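Local structure of putative uncharacterized protein lp_3323 (Lactobacillus plantarum, 3DC7) at residues Y162-A165 / I166-T170; V92-G96 / R97-L101; N205-G208 / H209-I212; V40-H43 / D44-A48; T121-Q124 / T125-T129. The protein is of unknown function but, as a GDSL-like member of the SGNH hydrolase clan, probably hydrolyses ester or related acyl bonds. All blocks are in the same frame, centred on the assembly; numbering follows the deposited sequence.

Interaction 1 (Y162-A165 / I166-T170)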
loop_
_atom_site.group_PDB
_atom_site.type_symbol
_atom_site.label_atom_id
_atom_site.label_comp_id
_atom_site.label_asym_id
_atom_site.label_seq_id
_atom_site.Cartn_x
_atom_site.Cartn_y
_atom_site.Cartn_z
ATOM N N TYR A 162 4.034 0.399 17.079
ATOM C CA TYR A 162 3.762 -1.042 16.997
ATOM C C TYR A 162 3.228 -1.421 15.624
ATOM O O TYR A 162 3.644 -2.401 15.020
ATOM C CB TYR A 162 2.776 -1.453 18.086
ATOM C CG TYR A 162 3.346 -1.345 19.483
ATOM C CD1 TYR A 162 3.494 -0.106 20.105
ATOM C CD2 TYR A 162 3.733 -2.479 20.184
ATOM C CE1 TYR A 162 4.017 -0.009 21.381
ATOM C CE2 TYR A 162 4.256 -2.385 21.464
ATOM C CZ TYR A 162 4.390 -1.149 22.051
ATOM O OH TYR A 162 4.905 -1.050 23.311
ATOM N N GLU A 163 2.299 -0.624 15.140
ATOM C CA GLU A 163 1.785 -0.728 13.780
ATOM C C GLU A 163 2.916 -0.729 12.722
ATOM O O GLU A 163 2.891 -1.537 11.805
ATOM C CB GLU A 163 0.761 0.394 13.561
ATOM C CG GLU A 163 0.378 0.659 12.114
ATOM C CD GLU A 163 -0.441 -0.473 11.518
ATOM O OE1 GLU A 163 -0.998 -1.276 12.302
ATOM O OE2 GLU A 163 -0.513 -0.555 10.270
ATOM N N ALA A 164 3.920 0.132 12.880
ATOM C CA ALA A 164 5.083 0.150 11.978
ATOM C C ALA A 164 5.969 -1.096 12.098
ATOM O O ALA A 164 6.495 -1.589 11.090
ATOM C CB ALA A 164 5.914 1.413 12.186
ATOM N N ALA A 165 6.122 -1.605 13.323
ATOM C CA ALA A 165 6.850 -2.855 13.576
ATOM C C ALA A 165 6.225 -4.031 12.805
ATOM O O ALA A 165 6.931 -4.787 12.126
ATOM C CB ALA A 165 6.910 -3.151 15.091
ATOM N N ILE A 166 4.908 -4.178 12.907
ATOM C CA ILE A 166 4.160 -5.172 12.123
ATOM C C ILE A 166 4.379 -5.011 10.606
ATOM O O ILE A 166 4.692 -5.990 9.903
ATOM C CB ILE A 166 2.649 -5.152 12.486
ATOM C CG1 ILE A 166 2.452 -5.609 13.944
ATOM C CG2 ILE A 166 1.861 -6.065 11.567
ATOM C CD1 ILE A 166 1.112 -5.227 14.550
ATOM N N ALA A 167 4.238 -3.784 10.100
ATOM C CA ALA A 167 4.489 -3.541 8.673
ATOM C C ALA A 167 5.917 -3.949 8.285
ATOM O O ALA A 167 6.096 -4.690 7.317
ATOM C CB ALA A 167 4.207 -2.114 8.301
ATOM N N GLN A 168 6.923 -3.510 9.049
ATOM C CA GLN A 168 8.319 -3.869 8.735
ATOM C C GLN A 168 8.603 -5.366 8.820
ATOM O O GLN A 168 9.197 -5.925 7.899
ATOM C CB GLN A 168 9.320 -3.126 9.618
ATOM C CG GLN A 168 9.326 -1.600 9.446
ATOM C CD GLN A 168 9.914 -0.878 10.668
ATOM O OE1 GLN A 168 10.663 -1.472 11.459
ATOM N NE2 GLN A 168 9.579 0.415 10.818
HETATM N N MSE A 169 8.203 -6.001 9.910
HETATM C CA MSE A 169 8.453 -7.436 10.113
HETATM C C MSE A 169 7.692 -8.321 9.133
HETATM O O MSE A 169 8.258 -9.274 8.627
HETATM C CB MSE A 169 8.134 -7.883 11.543
HETATM C CG MSE A 169 9.057 -7.315 12.596
HETATM SE SE MSE A 169 10.923 -7.698 12.179
HETATM C CE MSE A 169 10.902 -9.638 12.158
ATOM N N THR A 170 6.419 -8.031 8.870
ATOM C CA THR A 170 5.665 -8.854 7.904
ATOM C C THR A 170 6.301 -8.825 6.518
ATOM O O THR A 170 6.323 -9.845 5.833
ATOM C CB THR A 170 4.178 -8.501 7.804
ATOM O OG1 THR A 170 4.021 -7.110 7.528
ATOM C CG2 THR A 170 3.473 -8.834 9.083
#
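Four successive i to i+4 backbone bonds carry helix 159-173 from residues 162-165 into residues 166-170. Ile166 N donates to Tyr162 O at 3.0 Å with an N-H...O angle of 171°, and Ala167, Gln168 and Met169 donate in turn to Glu163, Ala164 and Ala165. The series is regular, with no slip at the junction. Side chains of the second segment pack back onto carbonyl oxygens of the first. The CG1 branch of Ile166 stands beside its own backbone N (chi1 -66°), which brings CG1 to 3.6 Å from Tyr162 O. Gln168 leans the same way and then runs out extended, so that its CG lies 3.3 Å from Ala164 O and its NE2 ends 4.0 Å from Ala164 CB. Its OE1 accepts a hydrogen bond from Tyr113 OH. This helix flanks the parallel sheet of the alpha/beta fold seen across SGNH hydrolases, lying against strands 132-136 and 177-179 with Ile166 and Thr170 touching them. Glu163 bonds to Ser136 through OE1 and to Ser179 through OE2, pinning both carboxylate oxygens of a buried residue. Phe112 and Tyr113 of helix 112-126 pack on Ala165. Met169, a selenomethionine, starts with its CG 3.3 Å from Ala165 O, then bends twice and turns off to Met117 and Tyr104. Ile166 O is gripped from opposite faces of its plane by Thr170 N and by Thr170 OG1, the hydroxyl at 2.7 Å.

Interaction 2 (V92-G96 / R97-L101)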
loop_
_atom_site.group_PDB
_atom_site.type_symbol
_atom_site.label_atom_id
_atom_site.label_comp_id
_atom_site.label_asym_id
_atom_site.label_seq_id
_atom_site.Cartn_x
_atom_site.Cartn_y
_atom_site.Cartn_z
ATOM N N VAL A 92 -2.571 -4.869 19.582
ATOM C CA VAL A 92 -3.225 -3.825 20.349
ATOM C C VAL A 92 -2.983 -3.992 21.849
ATOM O O VAL A 92 -2.865 -3.002 22.567
ATOM C CB VAL A 92 -4.730 -3.653 20.010
ATOM C CG1 VAL A 92 -5.607 -4.614 20.804
ATOM C CG2 VAL A 92 -5.141 -2.219 20.310
ATOM N N ASN A 93 -2.882 -5.243 22.302
ATOM C CA ASN A 93 -2.512 -5.522 23.695
ATOM C C ASN A 93 -1.029 -5.307 23.941
ATOM O O ASN A 93 -0.636 -4.838 25.005
ATOM C CB ASN A 93 -2.918 -6.936 24.123
ATOM C CG ASN A 93 -4.423 -7.103 24.223
ATOM O OD1 ASN A 93 -4.979 -8.104 23.755
ATOM N ND2 ASN A 93 -5.091 -6.119 24.828
ATOM N N ASP A 94 -0.200 -5.635 22.956
ATOM C CA ASP A 94 1.213 -5.312 23.081
ATOM C C ASP A 94 1.373 -3.805 23.292
ATOM O O ASP A 94 2.132 -3.374 24.159
ATOM C CB ASP A 94 1.994 -5.808 21.882
ATOM C CG ASP A 94 1.852 -7.316 21.681
ATOM O OD1 ASP A 94 2.851 -8.056 21.889
ATOM O OD2 ASP A 94 0.734 -7.765 21.312
ATOM N N TYR A 95 0.624 -3.008 22.531
ATOM C CA TYR A 95 0.616 -1.557 22.757
ATOM C C TYR A 95 0.025 -1.199 24.135
ATOM O O TYR A 95 0.709 -0.625 24.968
ATOM C CB TYR A 95 -0.110 -0.789 21.637
ATOM C CG TYR A 95 -0.413 0.657 21.999
ATOM C CD1 TYR A 95 0.616 1.603 22.100
ATOM C CD2 TYR A 95 -1.718 1.067 22.283
ATOM C CE1 TYR A 95 0.350 2.915 22.463
ATOM C CE2 TYR A 95 -1.991 2.380 22.642
ATOM C CZ TYR A 95 -0.956 3.295 22.729
ATOM O OH TYR A 95 -1.223 4.599 23.060
ATOM N N GLY A 96 -1.228 -1.579 24.366
ATOM C CA GLY A 96 -1.969 -1.141 25.542
ATOM C C GLY A 96 -1.565 -1.768 26.864
ATOM O O GLY A 96 -1.827 -1.210 27.921
ATOM N N ARG A 97 -0.928 -2.934 26.819
ATOM C CA ARG A 97 -0.488 -3.579 28.051
ATOM C C ARG A 97 1.040 -3.515 28.205
ATOM O O ARG A 97 1.640 -4.297 28.943
ATOM C CB ARG A 97 -1.028 -5.008 28.133
ATOM C CG ARG A 97 -2.518 -5.105 27.779
ATOM C CD ARG A 97 -3.070 -6.505 27.961
ATOM N NE ARG A 97 -3.446 -6.750 29.348
ATOM C CZ ARG A 97 -3.863 -7.919 29.824
ATOM N NH1 ARG A 97 -3.937 -8.978 29.030
ATOM N NH2 ARG A 97 -4.178 -8.041 31.113
ATOM N N ASP A 98 1.657 -2.573 27.497
ATOM C CA ASP A 98 3.061 -2.242 27.689
ATOM C C ASP A 98 4.028 -3.408 27.433
ATOM O O ASP A 98 4.863 -3.742 28.286
ATOM C CB ASP A 98 3.276 -1.600 29.088
ATOM C CG ASP A 98 2.499 -0.281 29.265
ATOM O OD1 ASP A 98 2.449 0.506 28.297
ATOM O OD2 ASP A 98 1.956 -0.013 30.369
ATOM N N GLN A 99 3.929 -4.022 26.255
ATOM C CA GLN A 99 4.998 -4.912 25.779
ATOM C C GLN A 99 6.165 -4.040 25.303
ATOM O O GLN A 99 5.966 -3.153 24.474
ATOM C CB GLN A 99 4.498 -5.814 24.644
ATOM C CG GLN A 99 5.508 -6.849 24.104
ATOM C CD GLN A 99 5.730 -8.011 25.057
ATOM O OE1 GLN A 99 6.855 -8.254 25.530
ATOM N NE2 GLN A 99 4.654 -8.731 25.363
ATOM N N PRO A 100 7.391 -4.263 25.839
ATOM C CA PRO A 100 8.492 -3.465 25.288
ATOM C C PRO A 100 8.502 -3.623 23.776
ATOM O O PRO A 100 8.257 -4.727 23.270
ATOM C CB PRO A 100 9.743 -4.092 25.916
ATOM C CG PRO A 100 9.239 -4.656 27.228
ATOM C CD PRO A 100 7.856 -5.186 26.896
ATOM N N LEU A 101 8.727 -2.524 23.069
ATOM C CA LEU A 101 8.708 -2.540 21.611
ATOM C C LEU A 101 9.941 -3.234 21.047
ATOM O O LEU A 101 9.847 -4.039 20.114
ATOM C CB LEU A 101 8.600 -1.121 21.056
ATOM C CG LEU A 101 8.526 -0.979 19.536
ATOM C CD1 LEU A 101 7.289 -1.646 18.979
ATOM C CD2 LEU A 101 8.590 0.478 19.139
#
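Arg97, the first residue to leave helical geometry, donates its backbone N to Asn93 O at 2.6 Å. Its aliphatic stem runs alongside Asn93, with Arg97 CD 3.9 Å from Asn93 CB; the chain then bends at chi3, and the guanidinium bonds through NH1 to Gly62 O and makes a cation-pi contact with Tyr69. Asp98 follows with a positive phi of 60°, the C-prime residue of a Schellman motif that closes helix 92-96. Its N reaches back to Tyr95 O in a weak bond of 3.3 Å, while its carboxylate is taken up by Ser147. Gln99 completes the motif: its N meets Asp94 O at 2.8 Å, in the carbonyl plane. With CG anti to the backbone N (chi1 -177°), the Gln99 side chain lies beside Asp94, CB 3.7 Å from Asp94 CB and CG 3.7 Å from Asp94 OD1. That carboxylate is gripped by the backbone N of Ile65 and of Gly66. Asn93 and Asp94 match the Asn-Asp of the GxND block of SGNH hydrolases, whose asparagine lines the oxyanion hole in relatives. Pro100 and Leu101 then pair through their backbones with Phe112 and Tyr113, and Leu101 wedges between helices 112-126 and 159-173.

Interaction 3 (N205-G208 / H209-I212). With SO4 (sulfate ion), chain D.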
loop_
_atom_site.group_PDB
_atom_site.type_symbol
_atom_site.label_atom_id
_atom_site.label_comp_id
_atom_site.label_asym_id
_atom_site.label_seq_id
_atom_site.Cartn_x
_atom_site.Cartn_y
_atom_site.Cartn_z
ATOM N N ASN A 205 -17.766 -3.097 18.433
ATOM C CA ASN A 205 -19.070 -3.694 18.667
ATOM C C ASN A 205 -19.494 -4.500 17.416
ATOM O O ASN A 205 -18.673 -4.737 16.530
ATOM C CB ASN A 205 -20.084 -2.608 19.049
ATOM C CG ASN A 205 -20.302 -1.598 17.936
ATOM O OD1 ASN A 205 -19.947 -1.850 16.784
ATOM N ND2 ASN A 205 -20.879 -0.449 18.275
ATOM N N ASN A 206 -20.754 -4.910 17.329
ATOM C CA ASN A 206 -21.224 -5.646 16.152
ATOM C C ASN A 206 -21.154 -4.872 14.842
ATOM O O ASN A 206 -20.833 -5.449 13.799
ATOM C CB ASN A 206 -22.647 -6.168 16.348
ATOM C CG ASN A 206 -22.716 -7.324 17.325
ATOM O OD1 ASN A 206 -21.702 -7.826 17.814
ATOM N ND2 ASN A 206 -23.926 -7.763 17.601
ATOM N N ALA A 207 -21.462 -3.576 14.891
ATOM C CA ALA A 207 -21.342 -2.717 13.701
ATOM C C ALA A 207 -19.886 -2.602 13.236
ATOM O O ALA A 207 -19.600 -2.578 12.035
ATOM C CB ALA A 207 -21.948 -1.323 13.971
ATOM N N GLY A 208 -18.970 -2.544 14.199
ATOM C CA GLY A 208 -17.533 -2.448 13.920
ATOM C C GLY A 208 -17.031 -3.729 13.302
ATOM O O GLY A 208 -16.211 -3.707 12.382
ATOM N N HIS A 209 -17.548 -4.850 13.795
ATOM C CA HIS A 209 -17.233 -6.149 13.235
ATOM C C HIS A 209 -17.729 -6.349 11.809
ATOM O O HIS A 209 -17.039 -6.986 11.022
ATOM C CB HIS A 209 -17.700 -7.277 14.147
ATOM C CG HIS A 209 -16.780 -7.517 15.301
ATOM N ND1 HIS A 209 -15.666 -8.321 15.204
ATOM C CD2 HIS A 209 -16.790 -7.035 16.567
ATOM C CE1 HIS A 209 -15.039 -8.344 16.366
ATOM N NE2 HIS A 209 -15.699 -7.571 17.211
ATOM N N ARG A 210 -18.898 -5.813 11.466
ATOM C CA ARG A 210 -19.403 -5.887 10.098
ATOM C C ARG A 210 -18.456 -5.149 9.154
ATOM O O ARG A 210 -18.156 -5.618 8.046
ATOM C CB ARG A 210 -20.817 -5.311 10.015
ATOM C CG ARG A 210 -21.873 -6.229 10.603
ATOM C CD ARG A 210 -23.275 -5.825 10.184
ATOM N NE ARG A 210 -23.715 -4.566 10.781
ATOM C CZ ARG A 210 -24.168 -4.437 12.025
ATOM N NH1 ARG A 210 -24.234 -5.487 12.835
ATOM N NH2 ARG A 210 -24.552 -3.247 12.464
ATOM N N VAL A 211 -17.988 -3.987 9.612
ATOM C CA VAL A 211 -17.013 -3.182 8.856
ATOM C C VAL A 211 -15.737 -3.996 8.632
ATOM O O VAL A 211 -15.254 -4.102 7.504
ATOM C CB VAL A 211 -16.680 -1.834 9.558
ATOM C CG1 VAL A 211 -15.462 -1.164 8.926
ATOM C CG2 VAL A 211 -17.872 -0.884 9.510
ATOM N N ILE A 212 -15.213 -4.584 9.707
ATOM C CA ILE A 212 -13.971 -5.354 9.642
ATOM C C ILE A 212 -14.061 -6.523 8.661
ATOM O O ILE A 212 -13.132 -6.762 7.894
ATOM C CB ILE A 212 -13.537 -5.835 11.054
ATOM C CG1 ILE A 212 -13.056 -4.639 11.877
ATOM C CG2 ILE A 212 -12.435 -6.897 10.956
ATOM C CD1 ILE A 212 -12.942 -4.915 13.356
HETATM S S SO4 D . -23.333 -4.911 20.092
HETATM O O1 SO4 D . -23.891 -4.276 18.899
HETATM O O2 SO4 D . -21.882 -5.062 19.990
HETATM O O3 SO4 D . -23.675 -4.066 21.238
HETATM O O4 SO4 D . -23.904 -6.250 20.255
HETATM O O HOH W 1 -25.995 -6.512 15.433
#
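His209 presents an edge of its imidazole to the carbonyl of Asn205: CD2 comes within 3.0 Å of Asn205 O, which lies near the ring plane. The same oxygen accepts the backbone N of His209, also at 3.0 Å, so the carbonyl meets both main chain and ring of one residue. Arg210 folds back over the first turn, one guanidinium face resting on Ala207 with NH2 3.5 Å from Ala207 CA. A water accepts from Asn206 ND2 and weakly from Arg210 NH1. Arg210 was modelled in two conformers, so its contact with Ala207 and its bond to the water are less certain. Behind these contacts stands the N-cap. Asn205 has its CG between the backbone N and the carbonyl carbon (chi1 63°), which turns OD1 over the start of the helix; OD1 takes Gly208 N at 2.8 Å, arriving almost straight down the side-chain C=O. The Asn205 amide is held in turn by ND2 bonding to Ile196 O. A sulfate, probably from the crystallisation liquor, sits at the same helix end and accepts Asn206 N through its O2 at 2.9 Å, where the helix dipole would be expected to favour an anion. Further out, Asn206 OD1 accepts from Val40 N, His41 meets the His209 ring edge-to-face, and His209 ND1 accepts weakly from Tyr42 N, tying this helix to the start of helix 42-50. It is a classic asparagine N-cap, opening helix 206-223 just after the stretch that resembles the DxxHP block of SGNH hydrolases.

Interaction 4 (V40-H43 / D44-A48)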
loop_
_atom_site.group_PDB
_atom_site.type_symbol
_atom_site.label_atom_id
_atom_site.label_comp_id
_atom_site.label_asym_id
_atom_site.label_seq_id
_atom_site.Cartn_x
_atom_site.Cartn_y
_atom_site.Cartn_z
ATOM N N VAL A 40 -21.277 -11.027 17.580
ATOM C CA VAL A 40 -21.021 -11.457 16.203
ATOM C C VAL A 40 -19.720 -10.855 15.664
ATOM O O VAL A 40 -19.665 -9.673 15.333
ATOM C CB VAL A 40 -22.188 -11.096 15.254
ATOM C CG1 VAL A 40 -21.946 -11.693 13.868
ATOM C CG2 VAL A 40 -23.529 -11.582 15.823
ATOM N N HIS A 41 -18.689 -11.687 15.574
ATOM C CA HIS A 41 -17.343 -11.246 15.222
ATOM C C HIS A 41 -17.115 -11.271 13.709
ATOM O O HIS A 41 -17.878 -11.877 12.972
ATOM C CB HIS A 41 -16.303 -12.117 15.926
ATOM C CG HIS A 41 -16.255 -11.925 17.411
ATOM N ND1 HIS A 41 -17.158 -12.516 18.267
ATOM C CD2 HIS A 41 -15.405 -11.216 18.191
ATOM C CE1 HIS A 41 -16.866 -12.176 19.510
ATOM N NE2 HIS A 41 -15.810 -11.384 19.491
ATOM N N TYR A 42 -16.057 -10.619 13.258
ATOM C CA TYR A 42 -15.743 -10.578 11.830
ATOM C C TYR A 42 -15.604 -11.993 11.246
ATOM O O TYR A 42 -16.079 -12.261 10.140
ATOM C CB TYR A 42 -14.477 -9.746 11.561
ATOM C CG TYR A 42 -13.231 -10.391 12.105
ATOM C CD1 TYR A 42 -12.457 -11.240 11.308
ATOM C CD2 TYR A 42 -12.854 -10.196 13.428
ATOM C CE1 TYR A 42 -11.319 -11.877 11.826
ATOM C CE2 TYR A 42 -11.720 -10.816 13.956
ATOM C CZ TYR A 42 -10.960 -11.656 13.150
ATOM O OH TYR A 42 -9.845 -12.259 13.669
ATOM N N HIS A 43 -14.978 -12.899 11.997
ATOM C CA HIS A 43 -14.755 -14.246 11.489
ATOM C C HIS A 43 -16.045 -15.085 11.467
ATOM O O HIS A 43 -16.143 -16.040 10.705
ATOM C CB HIS A 43 -13.627 -14.949 12.242
ATOM C CG HIS A 43 -13.835 -15.006 13.715
ATOM N ND1 HIS A 43 -14.509 -16.042 14.329
ATOM C CD2 HIS A 43 -13.478 -14.146 14.699
ATOM C CE1 HIS A 43 -14.544 -15.825 15.632
ATOM N NE2 HIS A 43 -13.932 -14.678 15.881
ATOM N N ASP A 44 -17.029 -14.716 12.287
ATOM C CA ASP A 44 -18.327 -15.392 12.292
ATOM C C ASP A 44 -19.100 -15.020 11.030
ATOM O O ASP A 44 -19.736 -15.876 10.398
ATOM C CB ASP A 44 -19.125 -15.012 13.537
ATOM C CG ASP A 44 -18.561 -15.628 14.806
ATOM O OD1 ASP A 44 -18.078 -16.780 14.751
ATOM O OD2 ASP A 44 -18.601 -14.970 15.871
ATOM N N ILE A 45 -19.020 -13.741 10.663
ATOM C CA ILE A 45 -19.543 -13.254 9.377
ATOM C C ILE A 45 -18.883 -13.977 8.199
ATOM O O ILE A 45 -19.572 -14.539 7.353
ATOM C CB ILE A 45 -19.404 -11.712 9.246
ATOM C CG1 ILE A 45 -20.243 -11.026 10.326
ATOM C CG2 ILE A 45 -19.844 -11.232 7.839
ATOM C CD1 ILE A 45 -19.765 -9.645 10.711
ATOM N N LEU A 46 -17.553 -13.993 8.164
ATOM C CA LEU A 46 -16.839 -14.619 7.055
ATOM C C LEU A 46 -17.010 -16.124 7.000
ATOM O O LEU A 46 -17.156 -16.689 5.918
ATOM C CB LEU A 46 -15.349 -14.254 7.058
ATOM C CG LEU A 46 -15.057 -12.771 6.873
ATOM C CD1 LEU A 46 -13.675 -12.488 7.344
ATOM C CD2 LEU A 46 -15.244 -12.342 5.438
ATOM N N ALA A 47 -16.979 -16.783 8.156
ATOM C CA ALA A 47 -17.129 -18.235 8.177
ATOM C C ALA A 47 -18.473 -18.661 7.574
ATOM O O ALA A 47 -18.534 -19.656 6.851
ATOM C CB ALA A 47 -16.973 -18.789 9.584
ATOM N N ALA A 48 -19.524 -17.895 7.868
ATOM C CA ALA A 48 -20.863 -18.122 7.313
ATOM C C ALA A 48 -20.916 -17.890 5.799
ATOM O O ALA A 48 -21.428 -18.735 5.061
ATOM C CB ALA A 48 -21.891 -17.256 8.028
#
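Asp44 folds back over the start of helix 42-50, the helix of the beta-alpha-beta unit between strands 24-28 and 56-59. Its OD2 accepts the backbone N of the N-cap residue His41 at 3.3 Å, on the anti side of the carboxylate and 22° out of its plane. With CG beside the backbone N (chi1 -71°), the carboxylate lies alongside the His41 side chain, OD2 being 3.7 Å from His41 CB. His43 flanks Asp44 and points the same way, its ring plane turned 56° from the carboxylate and ND1 3.7 Å from Asp44 OD1. The far nitrogen, NE2, bonds to Thr32 O, and the ring also meets that of Trp26. Tyr42 shares this aromatic cluster: His43 CD2 sits above one face of its ring, Trp26 and Phe89 also touch it, and its hydroxyl bonds to Thr32 OG1. One turn on, Leu46 CD1 approaches the edge of the Tyr42 ring, 4.3 Å from Tyr42 CD1. On the side of helix 206-223, Val40 and Ile45 cross at about a right angle, with Val40 CG1 4.0 Å from Ile45 CG1.

Interaction 5 (T121-Q124 / T125-T129)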
loop_
_atom_site.group_PDB
_atom_site.type_symbol
_atom_site.label_atom_id
_atom_site.label_comp_id
_atom_site.label_asym_id
_atom_site.label_seq_id
_atom_site.Cartn_x
_atom_site.Cartn_y
_atom_site.Cartn_z
ATOM N N THR A 121 8.473 -16.634 11.571
ATOM C CA THR A 121 9.319 -17.781 11.222
ATOM C C THR A 121 8.572 -19.100 11.470
ATOM O O THR A 121 8.549 -19.976 10.619
ATOM C CB THR A 121 10.646 -17.770 12.005
ATOM O OG1 THR A 121 11.308 -16.522 11.770
ATOM C CG2 THR A 121 11.558 -18.924 11.558
ATOM N N GLY A 122 7.927 -19.212 12.626
ATOM C CA GLY A 122 7.091 -20.366 12.933
ATOM C C GLY A 122 6.063 -20.672 11.862
ATOM O O GLY A 122 5.924 -21.827 11.431
ATOM N N LEU A 123 5.347 -19.638 11.422
ATOM C CA LEU A 123 4.261 -19.806 10.458
ATOM C C LEU A 123 4.754 -20.253 9.084
ATOM O O LEU A 123 4.123 -21.094 8.436
ATOM C CB LEU A 123 3.458 -18.514 10.324
ATOM C CG LEU A 123 2.609 -18.067 11.515
ATOM C CD1 LEU A 123 2.158 -16.624 11.358
ATOM C CD2 LEU A 123 1.419 -18.982 11.713
ATOM N N GLN A 124 5.870 -19.672 8.644
ATOM C CA GLN A 124 6.404 -19.909 7.307
ATOM C C GLN A 124 7.114 -21.253 7.236
ATOM O O GLN A 124 7.146 -21.882 6.183
ATOM C CB GLN A 124 7.371 -18.795 6.884
ATOM C CG GLN A 124 6.756 -17.412 6.676
ATOM C CD GLN A 124 5.721 -17.368 5.553
ATOM O OE1 GLN A 124 4.745 -18.114 5.572
ATOM N NE2 GLN A 124 5.925 -16.478 4.580
ATOM N N THR A 125 7.676 -21.680 8.372
ATOM C CA THR A 125 8.350 -22.960 8.489
ATOM C C THR A 125 7.331 -24.079 8.478
ATOM O O THR A 125 7.500 -25.052 7.747
ATOM C CB THR A 125 9.197 -23.024 9.764
ATOM O OG1 THR A 125 10.158 -21.963 9.731
ATOM C CG2 THR A 125 9.922 -24.352 9.881
ATOM N N ASN A 126 6.254 -23.926 9.250
ATOM C CA ASN A 126 5.314 -25.044 9.442
ATOM C C ASN A 126 4.109 -25.091 8.509
ATOM O O ASN A 126 3.514 -26.139 8.344
ATOM C CB ASN A 126 4.894 -25.143 10.910
ATOM C CG ASN A 126 6.071 -25.439 11.817
ATOM O OD1 ASN A 126 6.579 -26.565 11.840
ATOM N ND2 ASN A 126 6.536 -24.424 12.547
ATOM N N TRP A 127 3.747 -23.957 7.919
ATOM C CA TRP A 127 2.689 -23.905 6.898
ATOM C C TRP A 127 3.195 -23.137 5.659
ATOM O O TRP A 127 2.664 -22.080 5.311
ATOM C CB TRP A 127 1.433 -23.242 7.459
ATOM C CG TRP A 127 0.810 -23.966 8.622
ATOM C CD1 TRP A 127 -0.160 -24.937 8.569
ATOM C CD2 TRP A 127 1.095 -23.763 10.013
ATOM N NE1 TRP A 127 -0.488 -25.342 9.838
ATOM C CE2 TRP A 127 0.266 -24.643 10.741
ATOM C CE3 TRP A 127 1.969 -22.921 10.713
ATOM C CZ2 TRP A 127 0.290 -24.710 12.138
ATOM C CZ3 TRP A 127 1.992 -22.988 12.096
ATOM C CH2 TRP A 127 1.159 -23.880 12.793
ATOM N N PRO A 128 4.228 -23.672 4.988
ATOM C CA PRO A 128 4.880 -22.943 3.883
ATOM C C PRO A 128 3.970 -22.622 2.686
ATOM O O PRO A 128 4.162 -21.590 2.037
ATOM C CB PRO A 128 6.029 -23.867 3.474
ATOM C CG PRO A 128 5.640 -25.234 3.984
ATOM C CD PRO A 128 4.855 -24.992 5.230
ATOM N N THR A 129 2.984 -23.474 2.413
ATOM C CA THR A 129 2.097 -23.244 1.282
ATOM C C THR A 129 0.743 -22.618 1.668
ATOM O O THR A 129 -0.080 -22.355 0.809
ATOM C CB THR A 129 1.875 -24.543 0.461
ATOM O OG1 THR A 129 1.072 -25.464 1.209
ATOM C CG2 THR A 129 3.208 -25.204 0.103
#
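Trp127 folds back along Leu123 where helix 112-126 of the alpha/beta fold ends, Trp127 being the first residue to leave helical geometry. Its N still makes an i to i+4 bond, to Leu123 O at 2.9 Å. From there the side chain can be followed outward. CB lies 3.6 Å from the same Leu123 O, and CG stands beside the backbone N (chi1 -62°), which swings the indole back along the helix. CE3 then runs by Leu123 O, again at 3.6 Å, with Leu123 CA in the plane of the ring at its edge. At the end of the six-membered ring CZ3 meets Leu123 CD2 at 4.1 Å, the two side chains crossing obliquely. Asn126 CB covers part of one indole face, and on the pyrrole side NE1 donates to Pro80 O. Ile86 of strand 85-89 touches both Leu123 and Trp127, so the helix end is seated on the sheet.

Within the chain, Gln124 bonds through OE1 to Lys132 NZ and through NE2 to Tyr173 O. The second subunit also borders this turn: its Ile190 packs on Thr121 and Thr125, and Pro128 O accepts from Gln193 of that subunit. Two carbonyls of the last turn each take two donors from one residue. Gly122 O receives Asn126 N and also Asn126 ND2, the latter at 2.9 Å. Thr121 O receives Thr125 N nearly head-on and Thr125 OG1 at 2.7 Å, the hydroxyl standing 41° above the carbonyl plane.

In the fold
Along the chain the order is interaction 4, 2, 5, 1, 3, all within the GDSL-like hydrolase fold and around one five-stranded parallel sheet. Interactions 3 and 4 touch, their centres 10 Å apart, where the starts of helices 206-223 and 42-50 meet. Interactions 1 and 2, 13 Å apart between centres, also touch: the hydroxyl of Tyr162 on helix 159-173 reaches Gln99 O in the loop after helix 92-96. Interaction 5, at the end of helix 112-126, lies about 18 Å from interaction 1 between centres and, like it, borders the second subunit. Interactions 3 and 4 lie across the chain's centre from interaction 1, in keeping with helices on both faces of the sheet in an SGNH-type fold.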